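Long-range contacts in acid phosphatase (Mycobacterium tuberculosis, PDB 2A6P), which dephosphorylates a broad range of phosphate monoesters and serves in gluconeogenesis as a fructose-1,6-bisphosphatase, with negligible phosphoglycerate mutase activity: residues R9-H18 / M142-G153; V84-D92 / S123-A134. All coordinates share one frame; numbering follows the deposited sequence.

Contact 1 of 2, residues R9-H18 / M142-G153; sequences RNHRLLLLRH and MSSRDVLFVSHG. With SO4 (sulfate ion), chain C.
Strands 13-17 and 147-151 are parallel neighbours in the central sheet, and both lead to a sulfate that probably marks the phosphate site. Backbone bonds join them from Val-147 N to Arg-12 O as far as Ser-151 N to Leu-16 O. On one face, CD1 of Leu-13 sits over the centre of the Phe-149 ring, a CH-pi contact 3.9 Å from its centroid. CG of Leu-13 is anti to the backbone N (chi1 165°), which swings CD1 to the neighbouring strand. On the other face, CB of Leu-14 packs on CD1 of Leu-148 (3.8 Å).

Before the strands, Asp-146 OD1 takes Arg-12 N at 2.8 Å, on its anti side but out of the carboxylate plane. OD2 accepts from Asp-58 N and forms a long salt bridge with Arg-12 NH2 (3.5 Å), which also bonds Leu-55 O. The His-11 ring lies with one face on the backbone of Arg-145; its NE2 bonds Asp-58.

At the far end, CD2 of His-18 meets CD2 of His-152 at 3.3 Å. His-18 NE2 gives sulfate O3 a weak bond. His-18 is probably the phosphohistidine and His-152 probably the transition-state stabiliser. Adjacent parallel strands carrying both are typical of the histidine phosphatase fold.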
loop_
_atom_site.group_PDB
_atom_site.type_symbol
_atom_site.label_atom_id
_atom_site.label_comp_id
_atom_site.label_asym_id
_atom_site.label_seq_id
_atom_site.Cartn_x
_atom_site.Cartn_y
_atom_site.Cartn_z
ATOM N N ARG A 9 16.737 -4.653 7.657
ATOM C CA ARG A 9 17.207 -3.598 8.593
ATOM C C ARG A 9 16.151 -3.426 9.659
ATOM O O ARG A 9 15.066 -4.005 9.580
ATOM C CB ARG A 9 17.399 -2.259 7.875
ATOM C CG ARG A 9 18.717 -1.577 8.214
ATOM C CD ARG A 9 18.975 -1.571 9.720
ATOM N NE ARG A 9 20.385 -1.352 10.013
ATOM C CZ ARG A 9 21.293 -2.319 10.158
ATOM N NH1 ARG A 9 20.942 -3.597 10.053
ATOM N NH2 ARG A 9 22.567 -2.003 10.378
ATOM N N ASN A 10 16.474 -2.598 10.639
ATOM C CA ASN A 10 15.591 -2.317 11.750
ATOM C C ASN A 10 14.949 -0.939 11.580
ATOM O O ASN A 10 14.278 -0.454 12.495
ATOM C CB ASN A 10 16.407 -2.367 13.045
ATOM C CG ASN A 10 17.260 -3.620 13.144
ATOM O OD1 ASN A 10 18.352 -3.608 13.729
ATOM N ND2 ASN A 10 16.762 -4.713 12.576
ATOM N N HIS A 11 15.152 -0.310 10.419
ATOM C CA HIS A 11 14.575 1.014 10.164
ATOM C C HIS A 11 13.619 1.097 8.974
ATOM O O HIS A 11 13.481 0.138 8.208
ATOM C CB HIS A 11 15.677 2.064 10.026
ATOM C CG HIS A 11 16.363 2.369 11.320
ATOM N ND1 HIS A 11 17.519 1.731 11.718
ATOM C CD2 HIS A 11 15.989 3.155 12.357
ATOM C CE1 HIS A 11 17.822 2.106 12.948
ATOM N NE2 HIS A 11 16.909 2.967 13.359
ATOM N N ARG A 12 12.968 2.255 8.830
ATOM C CA ARG A 12 11.980 2.471 7.773
ATOM C C ARG A 12 12.159 3.736 6.937
ATOM O O ARG A 12 12.750 4.718 7.380
ATOM C CB ARG A 12 10.574 2.534 8.381
ATOM C CG ARG A 12 10.112 1.305 9.123
ATOM C CD ARG A 12 8.911 1.647 10.001
ATOM N NE ARG A 12 9.260 2.656 11.003
ATOM C CZ ARG A 12 8.412 3.181 11.887
ATOM N NH1 ARG A 12 7.138 2.800 11.912
ATOM N NH2 ARG A 12 8.845 4.095 12.751
ATOM N N LEU A 13 11.611 3.703 5.725
ATOM C CA LEU A 13 11.642 4.850 4.817
ATOM C C LEU A 13 10.196 5.343 4.701
ATOM O O LEU A 13 9.332 4.618 4.205
ATOM C CB LEU A 13 12.157 4.436 3.430
ATOM C CG LEU A 13 11.917 5.424 2.274
ATOM C CD1 LEU A 13 12.597 6.761 2.564
ATOM C CD2 LEU A 13 12.433 4.834 0.981
ATOM N N LEU A 14 9.915 6.546 5.186
ATOM C CA LEU A 14 8.553 7.056 5.086
ATOM C C LEU A 14 8.528 8.128 4.012
ATOM O O LEU A 14 9.519 8.825 3.802
ATOM C CB LEU A 14 8.068 7.674 6.403
ATOM C CG LEU A 14 8.420 7.178 7.815
ATOM C CD1 LEU A 14 7.168 7.303 8.671
ATOM C CD2 LEU A 14 8.919 5.757 7.819
ATOM N N LEU A 15 7.401 8.246 3.320
ATOM C CA LEU A 15 7.251 9.264 2.292
ATOM C C LEU A 15 5.979 10.035 2.578
ATOM O O LEU A 15 4.953 9.445 2.897
ATOM C CB LEU A 15 7.163 8.643 0.897
ATOM C CG LEU A 15 8.381 7.826 0.473
ATOM C CD1 LEU A 15 8.256 6.389 0.981
ATOM C CD2 LEU A 15 8.470 7.847 -1.029
ATOM N N LEU A 16 6.052 11.356 2.470
ATOM C CA LEU A 16 4.893 12.210 2.711
ATOM C C LEU A 16 4.647 13.119 1.511
ATOM O O LEU A 16 5.547 13.878 1.110
ATOM C CB LEU A 16 5.123 13.085 3.951
ATOM C CG LEU A 16 4.074 14.193 4.169
ATOM C CD1 LEU A 16 2.713 13.557 4.464
ATOM C CD2 LEU A 16 4.482 15.128 5.308
ATOM N N ARG A 17 3.449 13.043 0.930
ATOM C CA ARG A 17 3.120 13.913 -0.198
ATOM C C ARG A 17 2.653 15.247 0.389
ATOM O O ARG A 17 2.016 15.273 1.439
ATOM C CB ARG A 17 1.984 13.330 -1.061
ATOM C CG ARG A 17 1.599 14.257 -2.232
ATOM C CD ARG A 17 0.492 13.685 -3.099
ATOM N NE ARG A 17 0.167 14.563 -4.229
ATOM C CZ ARG A 17 -0.908 14.417 -5.002
ATOM N NH1 ARG A 17 -1.763 13.431 -4.772
ATOM N NH2 ARG A 17 -1.149 15.269 -5.988
ATOM N N HIS A 18 2.971 16.350 -0.278
ATOM C CA HIS A 18 2.548 17.656 0.202
ATOM C C HIS A 18 1.016 17.789 0.150
ATOM O O HIS A 18 0.322 16.999 -0.500
ATOM C CB HIS A 18 3.191 18.752 -0.645
ATOM C CG HIS A 18 2.795 18.714 -2.084
ATOM N ND1 HIS A 18 1.536 19.069 -2.519
ATOM C CD2 HIS A 18 3.491 18.362 -3.191
ATOM C CE1 HIS A 18 1.475 18.938 -3.834
ATOM N NE2 HIS A 18 2.649 18.512 -4.265
ATOM N N MET A 142 19.446 4.687 6.845
ATOM C CA MET A 142 18.636 3.695 7.549
ATOM C C MET A 142 19.522 2.720 8.310
ATOM O O MET A 142 19.042 1.863 9.054
ATOM C CB MET A 142 17.756 2.935 6.551
ATOM C CG MET A 142 16.646 3.775 5.927
ATOM S SD MET A 142 15.759 2.901 4.614
ATOM C CE MET A 142 15.003 1.513 5.582
ATOM N N SER A 143 20.826 2.848 8.111
ATOM C CA SER A 143 21.771 1.987 8.799
ATOM C C SER A 143 21.786 2.336 10.286
ATOM O O SER A 143 22.189 1.534 11.123
ATOM C CB SER A 143 23.169 2.180 8.219
ATOM O OG SER A 143 24.070 1.257 8.792
ATOM N N SER A 144 21.320 3.536 10.610
ATOM C CA SER A 144 21.308 3.991 11.990
ATOM C C SER A 144 20.054 4.758 12.403
ATOM O O SER A 144 19.822 4.967 13.593
ATOM C CB SER A 144 22.537 4.870 12.242
ATOM O OG SER A 144 22.505 6.031 11.428
ATOM N N ARG A 145 19.245 5.176 11.433
ATOM C CA ARG A 145 18.033 5.938 11.742
ATOM C C ARG A 145 16.939 5.778 10.675
ATOM O O ARG A 145 17.177 5.196 9.605
ATOM C CB ARG A 145 18.394 7.428 11.884
ATOM C CG ARG A 145 18.908 8.072 10.577
ATOM C CD ARG A 145 19.755 9.335 10.804
ATOM N NE ARG A 145 19.018 10.411 11.466
ATOM C CZ ARG A 145 19.473 11.653 11.618
ATOM N NH1 ARG A 145 20.671 11.983 11.148
ATOM N NH2 ARG A 145 18.734 12.568 12.242
ATOM N N ASP A 146 15.745 6.293 10.980
ATOM C CA ASP A 146 14.621 6.256 10.048
ATOM C C ASP A 146 14.766 7.423 9.071
ATOM O O ASP A 146 15.362 8.452 9.410
ATOM C CB ASP A 146 13.281 6.378 10.787
ATOM C CG ASP A 146 12.883 5.089 11.504
ATOM O OD1 ASP A 146 13.219 3.991 11.006
ATOM O OD2 ASP A 146 12.217 5.174 12.559
ATOM N N VAL A 147 14.220 7.262 7.864
ATOM C CA VAL A 147 14.286 8.296 6.819
ATOM C C VAL A 147 12.900 8.789 6.376
ATOM O O VAL A 147 11.985 7.991 6.183
ATOM C CB VAL A 147 15.046 7.765 5.562
ATOM C CG1 VAL A 147 14.993 8.791 4.437
ATOM C CG2 VAL A 147 16.495 7.447 5.926
ATOM N N LEU A 148 12.754 10.105 6.216
ATOM C CA LEU A 148 11.487 10.691 5.781
ATOM C C LEU A 148 11.640 11.609 4.564
ATOM O O LEU A 148 12.359 12.611 4.611
ATOM C CB LEU A 148 10.831 11.475 6.929
ATOM C CG LEU A 148 9.588 12.309 6.568
ATOM C CD1 LEU A 148 8.507 11.423 5.998
ATOM C CD2 LEU A 148 9.071 13.026 7.797
ATOM N N PHE A 149 10.965 11.255 3.475
ATOM C CA PHE A 149 11.001 12.060 2.264
ATOM C C PHE A 149 9.721 12.866 2.194
ATOM O O PHE A 149 8.628 12.292 2.289
ATOM C CB PHE A 149 11.037 11.189 0.994
ATOM C CG PHE A 149 12.353 10.495 0.722
ATOM C CD1 PHE A 149 13.512 10.819 1.424
ATOM C CD2 PHE A 149 12.433 9.541 -0.294
ATOM C CE1 PHE A 149 14.741 10.201 1.114
ATOM C CE2 PHE A 149 13.647 8.921 -0.613
ATOM C CZ PHE A 149 14.806 9.252 0.093
ATOM N N VAL A 150 9.834 14.182 2.034
ATOM C CA VAL A 150 8.643 15.021 1.865
ATOM C C VAL A 150 8.752 15.353 0.376
ATOM O O VAL A 150 9.629 16.118 -0.031
ATOM C CB VAL A 150 8.718 16.286 2.706
ATOM C CG1 VAL A 150 7.463 17.157 2.466
ATOM C CG2 VAL A 150 8.866 15.900 4.176
ATOM N N SER A 151 7.871 14.762 -0.430
ATOM C CA SER A 151 7.956 14.914 -1.879
ATOM C C SER A 151 6.610 15.051 -2.610
ATOM O O SER A 151 5.665 15.634 -2.071
ATOM C CB SER A 151 8.775 13.716 -2.413
ATOM O OG SER A 151 8.947 13.716 -3.819
ATOM N N HIS A 152 6.533 14.520 -3.833
ATOM C CA HIS A 152 5.317 14.607 -4.642
ATOM C C HIS A 152 4.660 13.269 -5.012
ATOM O O HIS A 152 5.227 12.200 -4.786
ATOM C CB HIS A 152 5.607 15.411 -5.915
ATOM C CG HIS A 152 6.179 16.768 -5.647
ATOM N ND1 HIS A 152 7.499 16.960 -5.298
ATOM C CD2 HIS A 152 5.607 17.995 -5.644
ATOM C CE1 HIS A 152 7.717 18.248 -5.097
ATOM N NE2 HIS A 152 6.585 18.897 -5.299
ATOM N N GLY A 153 3.464 13.355 -5.597
ATOM C CA GLY A 153 2.697 12.174 -5.958
ATOM C C GLY A 153 3.400 11.137 -6.801
ATOM O O GLY A 153 3.635 10.003 -6.348
HETATM S S SO4 C . 0.209 18.765 -7.327
HETATM O O1 SO4 C . -0.654 17.936 -6.426
HETATM O O2 SO4 C . -0.048 20.252 -6.955
HETATM O O3 SO4 C . 1.565 18.514 -7.022
HETATM O O4 SO4 C . -0.373 18.598 -8.631
HETATM O O HOH W 1 11.493 2.336 12.616
#

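Contact 2 of 2, residues V84-D92 / S123-A134; sequences VTGLLAEWD and SVAQVNDRADSA
Trp-91 with Val-127, and Leu-87 with Arg-130 and Ala-134, are the apolar contacts that seat the loop 84-92 on helix 124-141. CG2 of Val-127 stands over one face of the Trp-91 indole, 3.5 Å from the centroid of the five-membered ring and 15° off its normal. This is a CH-pi contact, and CE2 is the nearest ring atom (3.4 Å). The valine meets the ring at about a right angle. CG1 of the same residue lies farther off, near CE3. CZ2 of Trp-91 also approaches CG2 of Val-124 at 4.2 Å, in the first turn of the helix. Leu-87 sends CD1 to CG of Arg-130 (3.6 Å) and CD2 to CA of Ala-134 (3.9 Å). Its CG is anti to the backbone N, and the two branches spread over successive turns.

The loop follows strand 83-84 of the central sheet and carries Glu-90, probably the proton donor/acceptor, as in related histidine phosphatases. Glu-90 OE1 accepts from Phe-155 N and OE2 from His-154 N, at the start of helix 153-163.

The polar link across the contact is one hydrogen bond, Arg-130 NH2 to Ala-89 O (2.8 Å). It is bent, 133° at the hydrogen, and the donor lies above the carbonyl plane. Bends at chi2 and chi3 turn the arginine chain back to this carbonyl. Glu-122 holds the other end through a salt bridge to NH1, and Glu-122 O accepts from Trp-91 NE1. Both the guanidinium and the indole are thus tied to Glu-122, the residue before the N-cap.

Capping bonds order the start of the helix. Ser-123 is the N-cap and forms a capping box with Gln-126: Gln-126 N bonds Ser-123 OG, and Ser-123 N bonds Gln-126 OE1.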
loop_
_atom_site.group_PDB
_atom_site.type_symbol
_atom_site.label_atom_id
_atom_site.label_comp_id
_atom_site.label_asym_id
_atom_site.label_seq_id
_atom_site.Cartn_x
_atom_site.Cartn_y
_atom_site.Cartn_z
ATOM N N VAL A 84 17.543 19.719 1.709
ATOM C CA VAL A 84 16.601 20.168 0.686
ATOM C C VAL A 84 17.309 19.847 -0.625
ATOM O O VAL A 84 18.429 20.300 -0.847
ATOM C CB VAL A 84 16.325 21.681 0.767
ATOM C CG1 VAL A 84 15.404 22.109 -0.382
ATOM C CG2 VAL A 84 15.678 22.014 2.094
ATOM N N THR A 85 16.671 19.054 -1.483
ATOM C CA THR A 85 17.290 18.664 -2.737
ATOM C C THR A 85 16.298 18.388 -3.865
ATOM O O THR A 85 15.224 17.819 -3.652
ATOM C CB THR A 85 18.184 17.406 -2.515
ATOM O OG1 THR A 85 18.591 16.847 -3.777
ATOM C CG2 THR A 85 17.419 16.354 -1.712
ATOM N N GLY A 86 16.671 18.810 -5.071
ATOM C CA GLY A 86 15.826 18.593 -6.226
ATOM C C GLY A 86 15.699 17.112 -6.514
ATOM O O GLY A 86 14.919 16.702 -7.372
ATOM N N LEU A 87 16.475 16.298 -5.806
ATOM C CA LEU A 87 16.405 14.853 -6.004
ATOM C C LEU A 87 14.970 14.354 -5.764
ATOM O O LEU A 87 14.526 13.370 -6.371
ATOM C CB LEU A 87 17.358 14.135 -5.040
ATOM C CG LEU A 87 17.369 12.611 -5.192
ATOM C CD1 LEU A 87 17.919 12.274 -6.573
ATOM C CD2 LEU A 87 18.211 11.959 -4.091
ATOM N N LEU A 88 14.254 15.036 -4.876
ATOM C CA LEU A 88 12.888 14.647 -4.551
ATOM C C LEU A 88 11.840 15.457 -5.320
ATOM O O LEU A 88 10.646 15.372 -5.018
ATOM C CB LEU A 88 12.636 14.802 -3.044
ATOM C CG LEU A 88 13.538 14.066 -2.046
ATOM C CD1 LEU A 88 12.923 14.159 -0.646
ATOM C CD2 LEU A 88 13.689 12.610 -2.438
ATOM N N ALA A 89 12.281 16.237 -6.305
ATOM C CA ALA A 89 11.369 17.067 -7.087
ATOM C C ALA A 89 10.367 16.218 -7.868
ATOM O O ALA A 89 10.630 15.054 -8.178
ATOM C CB ALA A 89 12.166 17.961 -8.041
ATOM N N GLU A 90 9.204 16.785 -8.176
ATOM C CA GLU A 90 8.214 16.023 -8.925
ATOM C C GLU A 90 8.725 15.733 -10.326
ATOM O O GLU A 90 9.715 16.312 -10.768
ATOM C CB GLU A 90 6.889 16.791 -9.020
ATOM C CG GLU A 90 5.793 16.062 -9.800
ATOM C CD GLU A 90 5.519 14.659 -9.270
ATOM O OE1 GLU A 90 6.397 13.771 -9.383
ATOM O OE2 GLU A 90 4.416 14.450 -8.729
ATOM N N TRP A 91 8.049 14.817 -11.008
ATOM C CA TRP A 91 8.388 14.452 -12.375
ATOM C C TRP A 91 8.332 15.741 -13.194
ATOM O O TRP A 91 7.366 16.481 -13.090
ATOM C CB TRP A 91 7.333 13.470 -12.909
ATOM C CG TRP A 91 7.734 12.679 -14.116
ATOM C CD1 TRP A 91 8.244 13.162 -15.287
ATOM C CD2 TRP A 91 7.633 11.252 -14.278
ATOM N NE1 TRP A 91 8.471 12.128 -16.164
ATOM C CE2 TRP A 91 8.106 10.945 -15.574
ATOM C CE3 TRP A 91 7.190 10.204 -13.452
ATOM C CZ2 TRP A 91 8.150 9.629 -16.068
ATOM C CZ3 TRP A 91 7.234 8.889 -13.944
ATOM C CH2 TRP A 91 7.712 8.618 -15.240
ATOM N N ASP A 92 9.367 16.023 -13.981
ATOM C CA ASP A 92 9.378 17.218 -14.836
ATOM C C ASP A 92 8.400 16.964 -15.978
ATOM O O ASP A 92 8.674 16.145 -16.852
ATOM C CB ASP A 92 10.769 17.455 -15.410
ATOM C CG ASP A 92 10.814 18.643 -16.357
ATOM O OD1 ASP A 92 9.757 19.276 -16.588
ATOM O OD2 ASP A 92 11.910 18.937 -16.874
ATOM N N SER A 123 12.029 11.702 -18.958
ATOM C CA SER A 123 11.612 10.446 -19.558
ATOM C C SER A 123 11.542 9.437 -18.413
ATOM O O SER A 123 12.047 9.703 -17.319
ATOM C CB SER A 123 12.644 9.965 -20.561
ATOM O OG SER A 123 13.836 9.630 -19.881
ATOM N N VAL A 124 10.932 8.284 -18.676
ATOM C CA VAL A 124 10.817 7.240 -17.662
ATOM C C VAL A 124 12.214 6.862 -17.148
ATOM O O VAL A 124 12.450 6.782 -15.935
ATOM C CB VAL A 124 10.097 5.985 -18.249
ATOM C CG1 VAL A 124 10.070 4.859 -17.219
ATOM C CG2 VAL A 124 8.677 6.358 -18.680
ATOM N N ALA A 125 13.138 6.659 -18.084
ATOM C CA ALA A 125 14.512 6.291 -17.761
ATOM C C ALA A 125 15.128 7.259 -16.752
ATOM O O ALA A 125 15.762 6.849 -15.773
ATOM C CB ALA A 125 15.349 6.262 -19.039
ATOM N N GLN A 126 14.936 8.549 -16.988
ATOM C CA GLN A 126 15.492 9.558 -16.099
ATOM C C GLN A 126 14.896 9.514 -14.698
ATOM O O GLN A 126 15.611 9.669 -13.708
ATOM C CB GLN A 126 15.310 10.953 -16.713
ATOM C CG GLN A 126 16.235 11.217 -17.906
ATOM C CD GLN A 126 16.051 12.598 -18.497
ATOM O OE1 GLN A 126 15.015 12.904 -19.079
ATOM N NE2 GLN A 126 17.061 13.444 -18.343
ATOM N N VAL A 127 13.592 9.289 -14.602
ATOM C CA VAL A 127 12.982 9.244 -13.284
ATOM C C VAL A 127 13.327 7.929 -12.610
ATOM O O VAL A 127 13.463 7.875 -11.389
ATOM C CB VAL A 127 11.464 9.435 -13.357
ATOM C CG1 VAL A 127 10.867 9.382 -11.948
ATOM C CG2 VAL A 127 11.149 10.786 -13.996
ATOM N N ASN A 128 13.488 6.876 -13.406
ATOM C CA ASN A 128 13.863 5.560 -12.884
ATOM C C ASN A 128 15.190 5.680 -12.138
ATOM O O ASN A 128 15.346 5.159 -11.034
ATOM C CB ASN A 128 14.022 4.566 -14.039
ATOM C CG ASN A 128 14.492 3.198 -13.578
ATOM O OD1 ASN A 128 15.624 3.031 -13.128
ATOM N ND2 ASN A 128 13.617 2.211 -13.688
ATOM N N ASP A 129 16.140 6.381 -12.758
ATOM C CA ASP A 129 17.464 6.593 -12.174
ATOM C C ASP A 129 17.416 7.536 -10.987
ATOM O O ASP A 129 18.121 7.331 -10.004
ATOM C CB ASP A 129 18.428 7.166 -13.208
ATOM C CG ASP A 129 18.453 6.366 -14.472
ATOM O OD1 ASP A 129 18.454 5.120 -14.386
ATOM O OD2 ASP A 129 18.474 6.985 -15.557
ATOM N N ARG A 130 16.596 8.579 -11.079
ATOM C CA ARG A 130 16.484 9.517 -9.968
ATOM C C ARG A 130 15.880 8.787 -8.761
ATOM O O ARG A 130 16.313 8.974 -7.607
ATOM C CB ARG A 130 15.617 10.718 -10.359
ATOM C CG ARG A 130 15.855 11.904 -9.462
ATOM C CD ARG A 130 15.660 13.238 -10.173
ATOM N NE ARG A 130 14.335 13.800 -9.939
ATOM C CZ ARG A 130 13.241 13.402 -10.569
ATOM N NH1 ARG A 130 13.331 12.445 -11.478
ATOM N NH2 ARG A 130 12.067 13.936 -10.274
ATOM N N ALA A 131 14.888 7.945 -9.044
ATOM C CA ALA A 131 14.222 7.159 -8.012
ATOM C C ALA A 131 15.214 6.219 -7.336
ATOM O O ALA A 131 15.243 6.118 -6.110
ATOM C CB ALA A 131 13.080 6.365 -8.622
ATOM N N ASP A 132 16.027 5.528 -8.126
ATOM C CA ASP A 132 17.010 4.611 -7.551
ATOM C C ASP A 132 18.035 5.345 -6.688
ATOM O O ASP A 132 18.421 4.853 -5.625
ATOM C CB ASP A 132 17.725 3.811 -8.647
ATOM C CG ASP A 132 16.818 2.763 -9.295
ATOM O OD1 ASP A 132 16.035 2.122 -8.556
ATOM O OD2 ASP A 132 16.892 2.572 -10.533
ATOM N N SER A 133 18.478 6.517 -7.133
ATOM C CA SER A 133 19.445 7.279 -6.345
ATOM C C SER A 133 18.815 7.623 -4.991
ATOM O O SER A 133 19.483 7.573 -3.949
ATOM C CB SER A 133 19.857 8.574 -7.074
ATOM O OG SER A 133 20.544 8.314 -8.296
ATOM N N ALA A 134 17.524 7.965 -5.016
ATOM C CA ALA A 134 16.794 8.315 -3.799
ATOM C C ALA A 134 16.741 7.123 -2.846
ATOM O O ALA A 134 16.928 7.279 -1.641
ATOM C CB ALA A 134 15.370 8.783 -4.144
#

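Contact 2 is nested in the chain loop that contact 1 closes, and helix 124-141 leads on to strand 147-151. Their centres are about 15 Å apart, yet they touch. Ser-151 OG lies 2.7 Å from Leu-88 O, a probable hydrogen bond between strand and loop. Phe-149 CZ packs on Ala-134 O at 3.4 Å, joining sheet to helix. Contact 1 probably supplies His-18 and His-152 to the active site, and contact 2 Glu-90. Glu-90 OE2 is 3.2 Å from His-152 CB. At their nearest atoms, the side chain of Glu-90 is about 6 Å from that of His-18. It is about 5 Å from the bound sulfate, which probably came from the crystallisation liquor.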